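Local atomic coordinates of putative phosphohydrolase (Shewanella amazonensis, PDB entry 3M1T), a protein that is of unproven function but carries an HDOD domain, related to HD-type phosphodiesterases, and is probably involved in phosphohydrolysis or signal transduction. Residues A131-I136 / P193-G198; S238-I243 / G255-L260; M169-E172 / Y176-A179. One frame throughout, in Å; residues are numbered along the deposited sequence. Where two conformers were deposited one is given.

Interaction 1: A131-I136 / P193-G198; sequences AFTCGI and PHLVKG
Leu195 reaches across to Thr133 and Cys134, joining two helices of the all-helical HDOD domain, which is akin to HD-type phosphodiesterases. Helix 128-137 and helix 193-200 cross at -50°, their segment axes 9.7 Å apart, and meet without a hydrogen bond through four buried residues. Leu195 does most of the reaching. Its CB leaves the backbone toward the other helix, and the first torsion (chi1 -73°) sets CG beside its own backbone N, opposite the carbonyl carbon. CB and CG themselves serve as the stalk; the two methyls make the contact. CD1 carries the chain onward (chi2 172°) to CG2 of Thr133, 4.0 Å away, the two side chains crossing at about a right angle. CD2 turns to Cys134 and rests 3.5 Å from its CB, with Cys134 N at 3.6 Å, so this methyl lies against the helix backbone as well as the side chain. The leucine thus forks over two successive residues of helix 128-137. Thr133 offers only its methyl here, because its OG1 is bonded to the carbonyl of Glu129 one turn back in its own helix. The cysteine answers from the other direction: SG projects toward helix 193-200, passing 4.0 Å from Leu195 O. The Cys134 side chain also touches Leu214 and Leu218 of helix 213-227. Phe132 and Ile136, on another side of helix 128-137, pack against helices 79-94 and 103-124, placing the contact deep in the helical bundle. Beyond Leu195, one turn along, Gly198 permits the sulfur's approach: its CA lies 4.2 Å from Cys134 SG, whereas a CB there would stand only 2.9 Å from that sulfur.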
# COMPACT_ATOMS: atom_id res chain seq x y z
N ALA A 131 0.82 -4.83 7.77
CA ALA A 131 1.71 -3.81 7.24
C ALA A 131 1.85 -3.92 5.74
O ALA A 131 1.87 -2.92 5.04
CB ALA A 131 3.10 -3.90 7.93
N PHE A 132 1.93 -5.14 5.25
CA PHE A 132 1.99 -5.35 3.79
C PHE A 132 0.73 -4.72 3.13
O PHE A 132 0.82 -3.97 2.13
CB PHE A 132 2.09 -6.84 3.44
CG PHE A 132 2.28 -7.09 1.97
CD1 PHE A 132 1.20 -7.14 1.12
CD2 PHE A 132 3.55 -7.26 1.46
CE1 PHE A 132 1.41 -7.34 -0.27
CE2 PHE A 132 3.77 -7.50 0.08
CZ PHE A 132 2.70 -7.52 -0.77
N THR A 133 -0.44 -4.99 3.72
CA THR A 133 -1.66 -4.46 3.14
C THR A 133 -1.72 -2.95 3.17
O THR A 133 -2.19 -2.31 2.24
CB THR A 133 -2.91 -5.12 3.82
OG1 THR A 133 -2.87 -6.52 3.55
CG2 THR A 133 -4.22 -4.56 3.27
N CYS A 134 -1.25 -2.36 4.26
CA CYS A 134 -1.17 -0.93 4.36
C CYS A 134 -0.30 -0.37 3.21
O CYS A 134 -0.68 0.59 2.59
CB CYS A 134 -0.62 -0.56 5.73
SG CYS A 134 -0.93 1.17 6.19
N GLY A 135 0.84 -1.01 2.95
CA GLY A 135 1.64 -0.66 1.81
C GLY A 135 0.90 -0.75 0.47
O GLY A 135 0.97 0.20 -0.34
N ILE A 136 0.14 -1.82 0.28
CA ILE A 136 -0.65 -1.98 -0.96
C ILE A 136 -1.57 -0.81 -1.17
O ILE A 136 -1.72 -0.35 -2.27
CB ILE A 136 -1.45 -3.28 -0.96
CG1 ILE A 136 -0.50 -4.45 -1.01
CG2 ILE A 136 -2.53 -3.30 -2.10
CD1 ILE A 136 0.51 -4.44 -2.21
N PRO A 193 -9.93 0.23 10.67
CA PRO A 193 -9.49 1.54 11.11
C PRO A 193 -7.97 1.68 11.32
O PRO A 193 -7.42 2.72 10.99
CB PRO A 193 -10.20 1.73 12.43
CG PRO A 193 -11.42 0.90 12.36
CD PRO A 193 -11.08 -0.25 11.46
N HIS A 194 -7.30 0.63 11.74
CA HIS A 194 -5.85 0.69 11.83
C HIS A 194 -5.19 1.01 10.49
O HIS A 194 -4.27 1.82 10.40
CB HIS A 194 -5.24 -0.64 12.35
CG HIS A 194 -5.51 -0.92 13.77
ND1 HIS A 194 -5.37 0.03 14.76
CD2 HIS A 194 -5.92 -2.06 14.39
CE1 HIS A 194 -5.73 -0.50 15.92
NE2 HIS A 194 -6.05 -1.77 15.72
N LEU A 195 -5.64 0.31 9.46
CA LEU A 195 -5.13 0.52 8.12
C LEU A 195 -5.40 1.94 7.67
O LEU A 195 -4.55 2.63 7.09
CB LEU A 195 -5.71 -0.52 7.15
CG LEU A 195 -5.12 -1.92 7.33
CD1 LEU A 195 -5.88 -2.92 6.47
CD2 LEU A 195 -3.65 -1.97 6.91
N VAL A 196 -6.66 2.38 7.83
CA VAL A 196 -7.07 3.73 7.43
C VAL A 196 -6.17 4.80 8.09
O VAL A 196 -5.67 5.69 7.39
CB VAL A 196 -8.57 3.97 7.77
CG1 VAL A 196 -8.96 5.46 7.52
CG2 VAL A 196 -9.41 2.95 6.96
N LYS A 197 -5.95 4.66 9.38
CA LYS A 197 -5.14 5.67 10.12
C LYS A 197 -3.68 5.62 9.66
O LYS A 197 -3.03 6.68 9.53
CB LYS A 197 -5.26 5.43 11.58
CG LYS A 197 -4.49 6.48 12.40
CD LYS A 197 -4.51 6.10 13.88
CE LYS A 197 -3.89 7.19 14.73
NZ LYS A 197 -3.91 6.75 16.14
N GLY A 198 -3.19 4.43 9.32
CA GLY A 198 -1.79 4.31 8.79
C GLY A 198 -1.64 5.09 7.51
O GLY A 198 -0.72 5.90 7.37

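Interaction 2: S238-I243 / G255-L260; sequences SWLAQI and GLAEKL
Leu240 of helix 236-247 points its forked end at the first turns of helix 256-263, where Leu256, Ala257 and Leu260 receive it. The short segments run at 101° to each other, with their axes 10.8 Å apart; Leu240 is the one residue of 238-243 that takes part in every contact between them, and the contact is wholly apolar. Its two methyls divide most of the work. CD1, held away from CA by an extended second torsion (chi2 168°), lies 3.7 Å from the backbone N of Ala257 and 3.8 Å from its CB. The same methyl is 4.0 Å from CG of Leu256, and is therefore laid against backbone and side chains together at the start of the helix. CD2 is the nearer of the two to the next turn: Leu240 and Leu260 reach toward each other tip to tip, CD2 facing CD1 of Leu260 at 3.9 Å. Leu256 and Leu260, four residues apart, present their branches on one side of helix 256-263, while Ala257 is small enough for CD1 to come close to the main chain. Gly255 precedes this turn as its N-cap residue. On helix 236-247 itself, CD1 of Ile243 sits 3.4 Å above one face of the Trp239 ring, offset toward its rim. Around the contact, Ile224 of helix 213-227 touches both Leu240 and Leu260. Helix 103-124 covers the next side, with Ile116 against Leu260 and Glu119 in a salt bridge to Lys259, so helix 256-263 is wedged among three other helices.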
# COMPACT_ATOMS: atom_id res chain seq x y z
N SER A 238 23.40 3.94 8.86
CA SER A 238 23.33 5.30 9.40
C SER A 238 22.21 6.07 8.73
O SER A 238 21.58 6.92 9.37
CB SER A 238 24.63 6.07 9.24
OG SER A 238 25.12 6.13 7.92
N TRP A 239 21.96 5.78 7.45
CA TRP A 239 20.79 6.36 6.77
C TRP A 239 19.50 5.88 7.40
O TRP A 239 18.64 6.68 7.73
CB TRP A 239 20.90 5.96 5.29
CG TRP A 239 19.74 6.23 4.41
CD1 TRP A 239 19.15 7.43 4.16
CD2 TRP A 239 19.08 5.26 3.60
NE1 TRP A 239 18.10 7.25 3.24
CE2 TRP A 239 18.05 5.92 2.88
CE3 TRP A 239 19.24 3.88 3.42
CZ2 TRP A 239 17.26 5.26 1.96
CZ3 TRP A 239 18.43 3.21 2.51
CH2 TRP A 239 17.43 3.90 1.81
N LEU A 240 19.39 4.57 7.60
CA LEU A 240 18.21 4.00 8.20
C LEU A 240 17.98 4.56 9.59
O LEU A 240 16.86 4.81 9.98
CB LEU A 240 18.31 2.47 8.22
CG LEU A 240 18.28 1.80 6.84
CD1 LEU A 240 18.67 0.33 6.94
CD2 LEU A 240 16.91 1.95 6.15
N ALA A 241 19.09 4.74 10.35
CA ALA A 241 19.00 5.32 11.70
C ALA A 241 18.34 6.71 11.66
O ALA A 241 17.51 7.01 12.50
CB ALA A 241 20.37 5.40 12.40
N GLN A 242 18.67 7.52 10.66
CA GLN A 242 18.13 8.87 10.55
C GLN A 242 16.65 8.78 10.21
O GLN A 242 15.82 9.55 10.70
CB GLN A 242 18.82 9.67 9.41
CG GLN A 242 20.27 9.88 9.52
CD GLN A 242 20.84 10.56 8.28
OE1 GLN A 242 21.44 9.91 7.41
NE2 GLN A 242 20.64 11.87 8.18
N ILE A 243 16.30 7.80 9.37
CA ILE A 243 14.90 7.63 8.97
C ILE A 243 14.04 7.15 10.15
O ILE A 243 12.88 7.61 10.34
CB ILE A 243 14.74 6.71 7.78
CG1 ILE A 243 15.46 7.26 6.54
CG2 ILE A 243 13.23 6.57 7.40
CD1 ILE A 243 15.57 6.33 5.40
N GLY A 255 21.00 -5.81 11.37
CA GLY A 255 20.79 -6.59 10.14
C GLY A 255 19.77 -6.02 9.17
O GLY A 255 19.50 -6.64 8.16
N LEU A 256 19.24 -4.83 9.43
CA LEU A 256 18.13 -4.33 8.60
C LEU A 256 18.59 -3.96 7.20
O LEU A 256 17.94 -4.31 6.20
CB LEU A 256 17.46 -3.14 9.26
CG LEU A 256 16.31 -2.49 8.51
CD1 LEU A 256 15.14 -3.45 8.20
CD2 LEU A 256 15.76 -1.28 9.33
N ALA A 257 19.69 -3.21 7.12
CA ALA A 257 20.22 -2.86 5.81
C ALA A 257 20.49 -4.10 4.96
O ALA A 257 20.16 -4.12 3.76
CB ALA A 257 21.52 -1.99 5.91
N GLU A 258 21.06 -5.13 5.58
CA GLU A 258 21.39 -6.36 4.85
C GLU A 258 20.12 -7.04 4.34
O GLU A 258 20.05 -7.47 3.17
CB GLU A 258 22.19 -7.31 5.75
CG GLU A 258 23.73 -7.25 5.56
CD GLU A 258 24.18 -7.88 4.26
N LYS A 259 19.10 -7.07 5.20
CA LYS A 259 17.80 -7.69 4.87
C LYS A 259 17.12 -6.93 3.75
O LYS A 259 16.57 -7.55 2.82
CB LYS A 259 16.93 -7.81 6.10
CG LYS A 259 15.52 -8.42 5.87
CD LYS A 259 15.63 -9.86 5.37
CE LYS A 259 14.29 -10.59 5.31
NZ LYS A 259 13.69 -10.82 6.69
N LEU A 260 17.10 -5.60 3.85
CA LEU A 260 16.48 -4.78 2.82
C LEU A 260 17.18 -4.95 1.47
O LEU A 260 16.52 -4.98 0.40
CB LEU A 260 16.43 -3.31 3.23
CG LEU A 260 15.54 -3.03 4.44
CD1 LEU A 260 15.71 -1.57 4.87
CD2 LEU A 260 14.08 -3.38 4.15

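Interaction 3: M169-E172 / Y176-A179; sequences MEKE and YDNA
The carboxylate of Glu170 and the amide of Asn178 stand nearly perpendicular, their planes 78° apart, and OE1 of Glu170 joins them. The amide comes to the carboxylate's edge: ND2 of Asn178 donates to the syn lone pair of OE1 at 2.8 Å, with the oxygen close to the amide plane. Over the carboxylate, the backbone N of Asn178 donates to the same OE1, also at 2.8 Å, approaching 50° out of the plane. Asn178 CG, set between its backbone N and carbonyl carbon (chi1 70°), brings ND2 round to the same side as its own N, so both grip one oxygen. CB of Asp177 packs 3.3 Å from OE1. With Glu170 replaced by an alanine, the Asn178 backbone amide would probably lose this acceptor and its side-chain amide become freer to turn.

Farther out, Lys171 and Asp177 are linked by a water that accepts from NZ at 3.1 Å and donates to OD2 at 2.8 Å; NZ also forms a salt bridge with Glu180. Asp177 OD1 accepts from Glu180 N and, weakly, from Ala179 N. The arrangement is a helix N-cap at a short turn between two helices: Asp177 is the N-cap of helix 178-188, and a glutamate from the preceding helix 166-174 binds its first-turn amide.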
# COMPACT_ATOMS: atom_id res chain seq x y z
N MSE A 169 0.16 21.69 -1.50
CA MSE A 169 -0.60 22.13 -2.67
C MSE A 169 -1.97 21.50 -2.81
O MSE A 169 -2.93 22.17 -3.12
CB MSE A 169 0.22 21.87 -3.93
CG MSE A 169 1.36 22.80 -4.11
SE MSE A 169 0.88 24.64 -4.58
CE MSE A 169 -0.08 24.24 -6.25
N GLU A 170 -2.06 20.20 -2.56
CA GLU A 170 -3.33 19.52 -2.57
C GLU A 170 -4.30 20.12 -1.54
O GLU A 170 -5.45 20.40 -1.87
CB GLU A 170 -3.11 18.02 -2.30
CG GLU A 170 -2.49 17.28 -3.51
CD GLU A 170 -1.88 15.92 -3.18
OE1 GLU A 170 -1.84 15.51 -1.98
OE2 GLU A 170 -1.42 15.23 -4.13
N LYS A 171 -3.83 20.31 -0.31
CA LYS A 171 -4.69 21.00 0.66
C LYS A 171 -5.18 22.35 0.25
O LYS A 171 -6.34 22.67 0.41
CB LYS A 171 -4.13 20.97 2.10
CG LYS A 171 -5.01 20.08 2.97
CD LYS A 171 -4.39 19.68 4.29
CE LYS A 171 -4.70 18.22 4.63
NZ LYS A 171 -5.02 18.02 6.11
N GLU A 172 -4.30 23.15 -0.35
CA GLU A 172 -4.70 24.43 -0.81
C GLU A 172 -5.77 24.37 -1.84
O GLU A 172 -6.71 25.15 -1.72
CB GLU A 172 -3.52 25.24 -1.40
CG GLU A 172 -2.45 25.66 -0.40
CD GLU A 172 -1.54 26.78 -0.86
OE1 GLU A 172 -1.85 27.36 -1.91
OE2 GLU A 172 -0.59 27.09 -0.11
N TYR A 176 -7.99 18.79 0.87
CA TYR A 176 -7.51 17.56 1.46
C TYR A 176 -6.31 17.12 0.67
O TYR A 176 -6.06 17.71 -0.42
CB TYR A 176 -8.64 16.48 1.40
CG TYR A 176 -9.14 16.20 0.02
CD1 TYR A 176 -8.41 15.38 -0.82
CD2 TYR A 176 -10.24 16.85 -0.51
CE1 TYR A 176 -8.83 15.18 -2.08
CE2 TYR A 176 -10.70 16.62 -1.80
CZ TYR A 176 -9.95 15.81 -2.60
OH TYR A 176 -10.37 15.61 -3.90
N ASP A 177 -5.55 16.14 1.17
CA ASP A 177 -4.40 15.63 0.43
C ASP A 177 -4.54 14.16 0.04
O ASP A 177 -5.58 13.50 0.31
CB ASP A 177 -3.07 15.86 1.11
CG ASP A 177 -2.92 15.15 2.43
OD1 ASP A 177 -3.48 14.06 2.61
OD2 ASP A 177 -2.22 15.70 3.33
N ASN A 178 -3.54 13.70 -0.69
CA ASN A 178 -3.63 12.34 -1.25
C ASN A 178 -3.66 11.22 -0.17
O ASN A 178 -4.26 10.16 -0.40
CB ASN A 178 -2.51 12.11 -2.26
CG ASN A 178 -1.18 12.01 -1.62
OD1 ASN A 178 -0.78 10.95 -1.24
ND2 ASN A 178 -0.45 13.17 -1.48
N ALA A 179 -3.07 11.48 0.98
CA ALA A 179 -3.06 10.54 2.08
C ALA A 179 -4.48 10.44 2.65
O ALA A 179 -4.99 9.34 2.96
CB ALA A 179 -2.02 10.88 3.17
O HOH W 1 -3.10 15.58 5.99

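Overall arrangement
Along the chain, interaction 3 is nested within the loop closed by interaction 1, and interaction 2 follows both. The first and third contacts belong to the HDOD domain, their centres about 19 Å apart and nearest atoms about 6 Å apart. Helices 178-188 and 193-200 are consecutive and pack together through Val196, tying the turn of interaction 3 to the deeper pair of interaction 1. Interaction 2 lies about 22 Å from interaction 1 and about 30 Å from interaction 3, centre to centre. Helix 213-227 packs against both interaction 1 and interaction 2 and so connects them; the C-terminal helices thereby extend the same all-helical body.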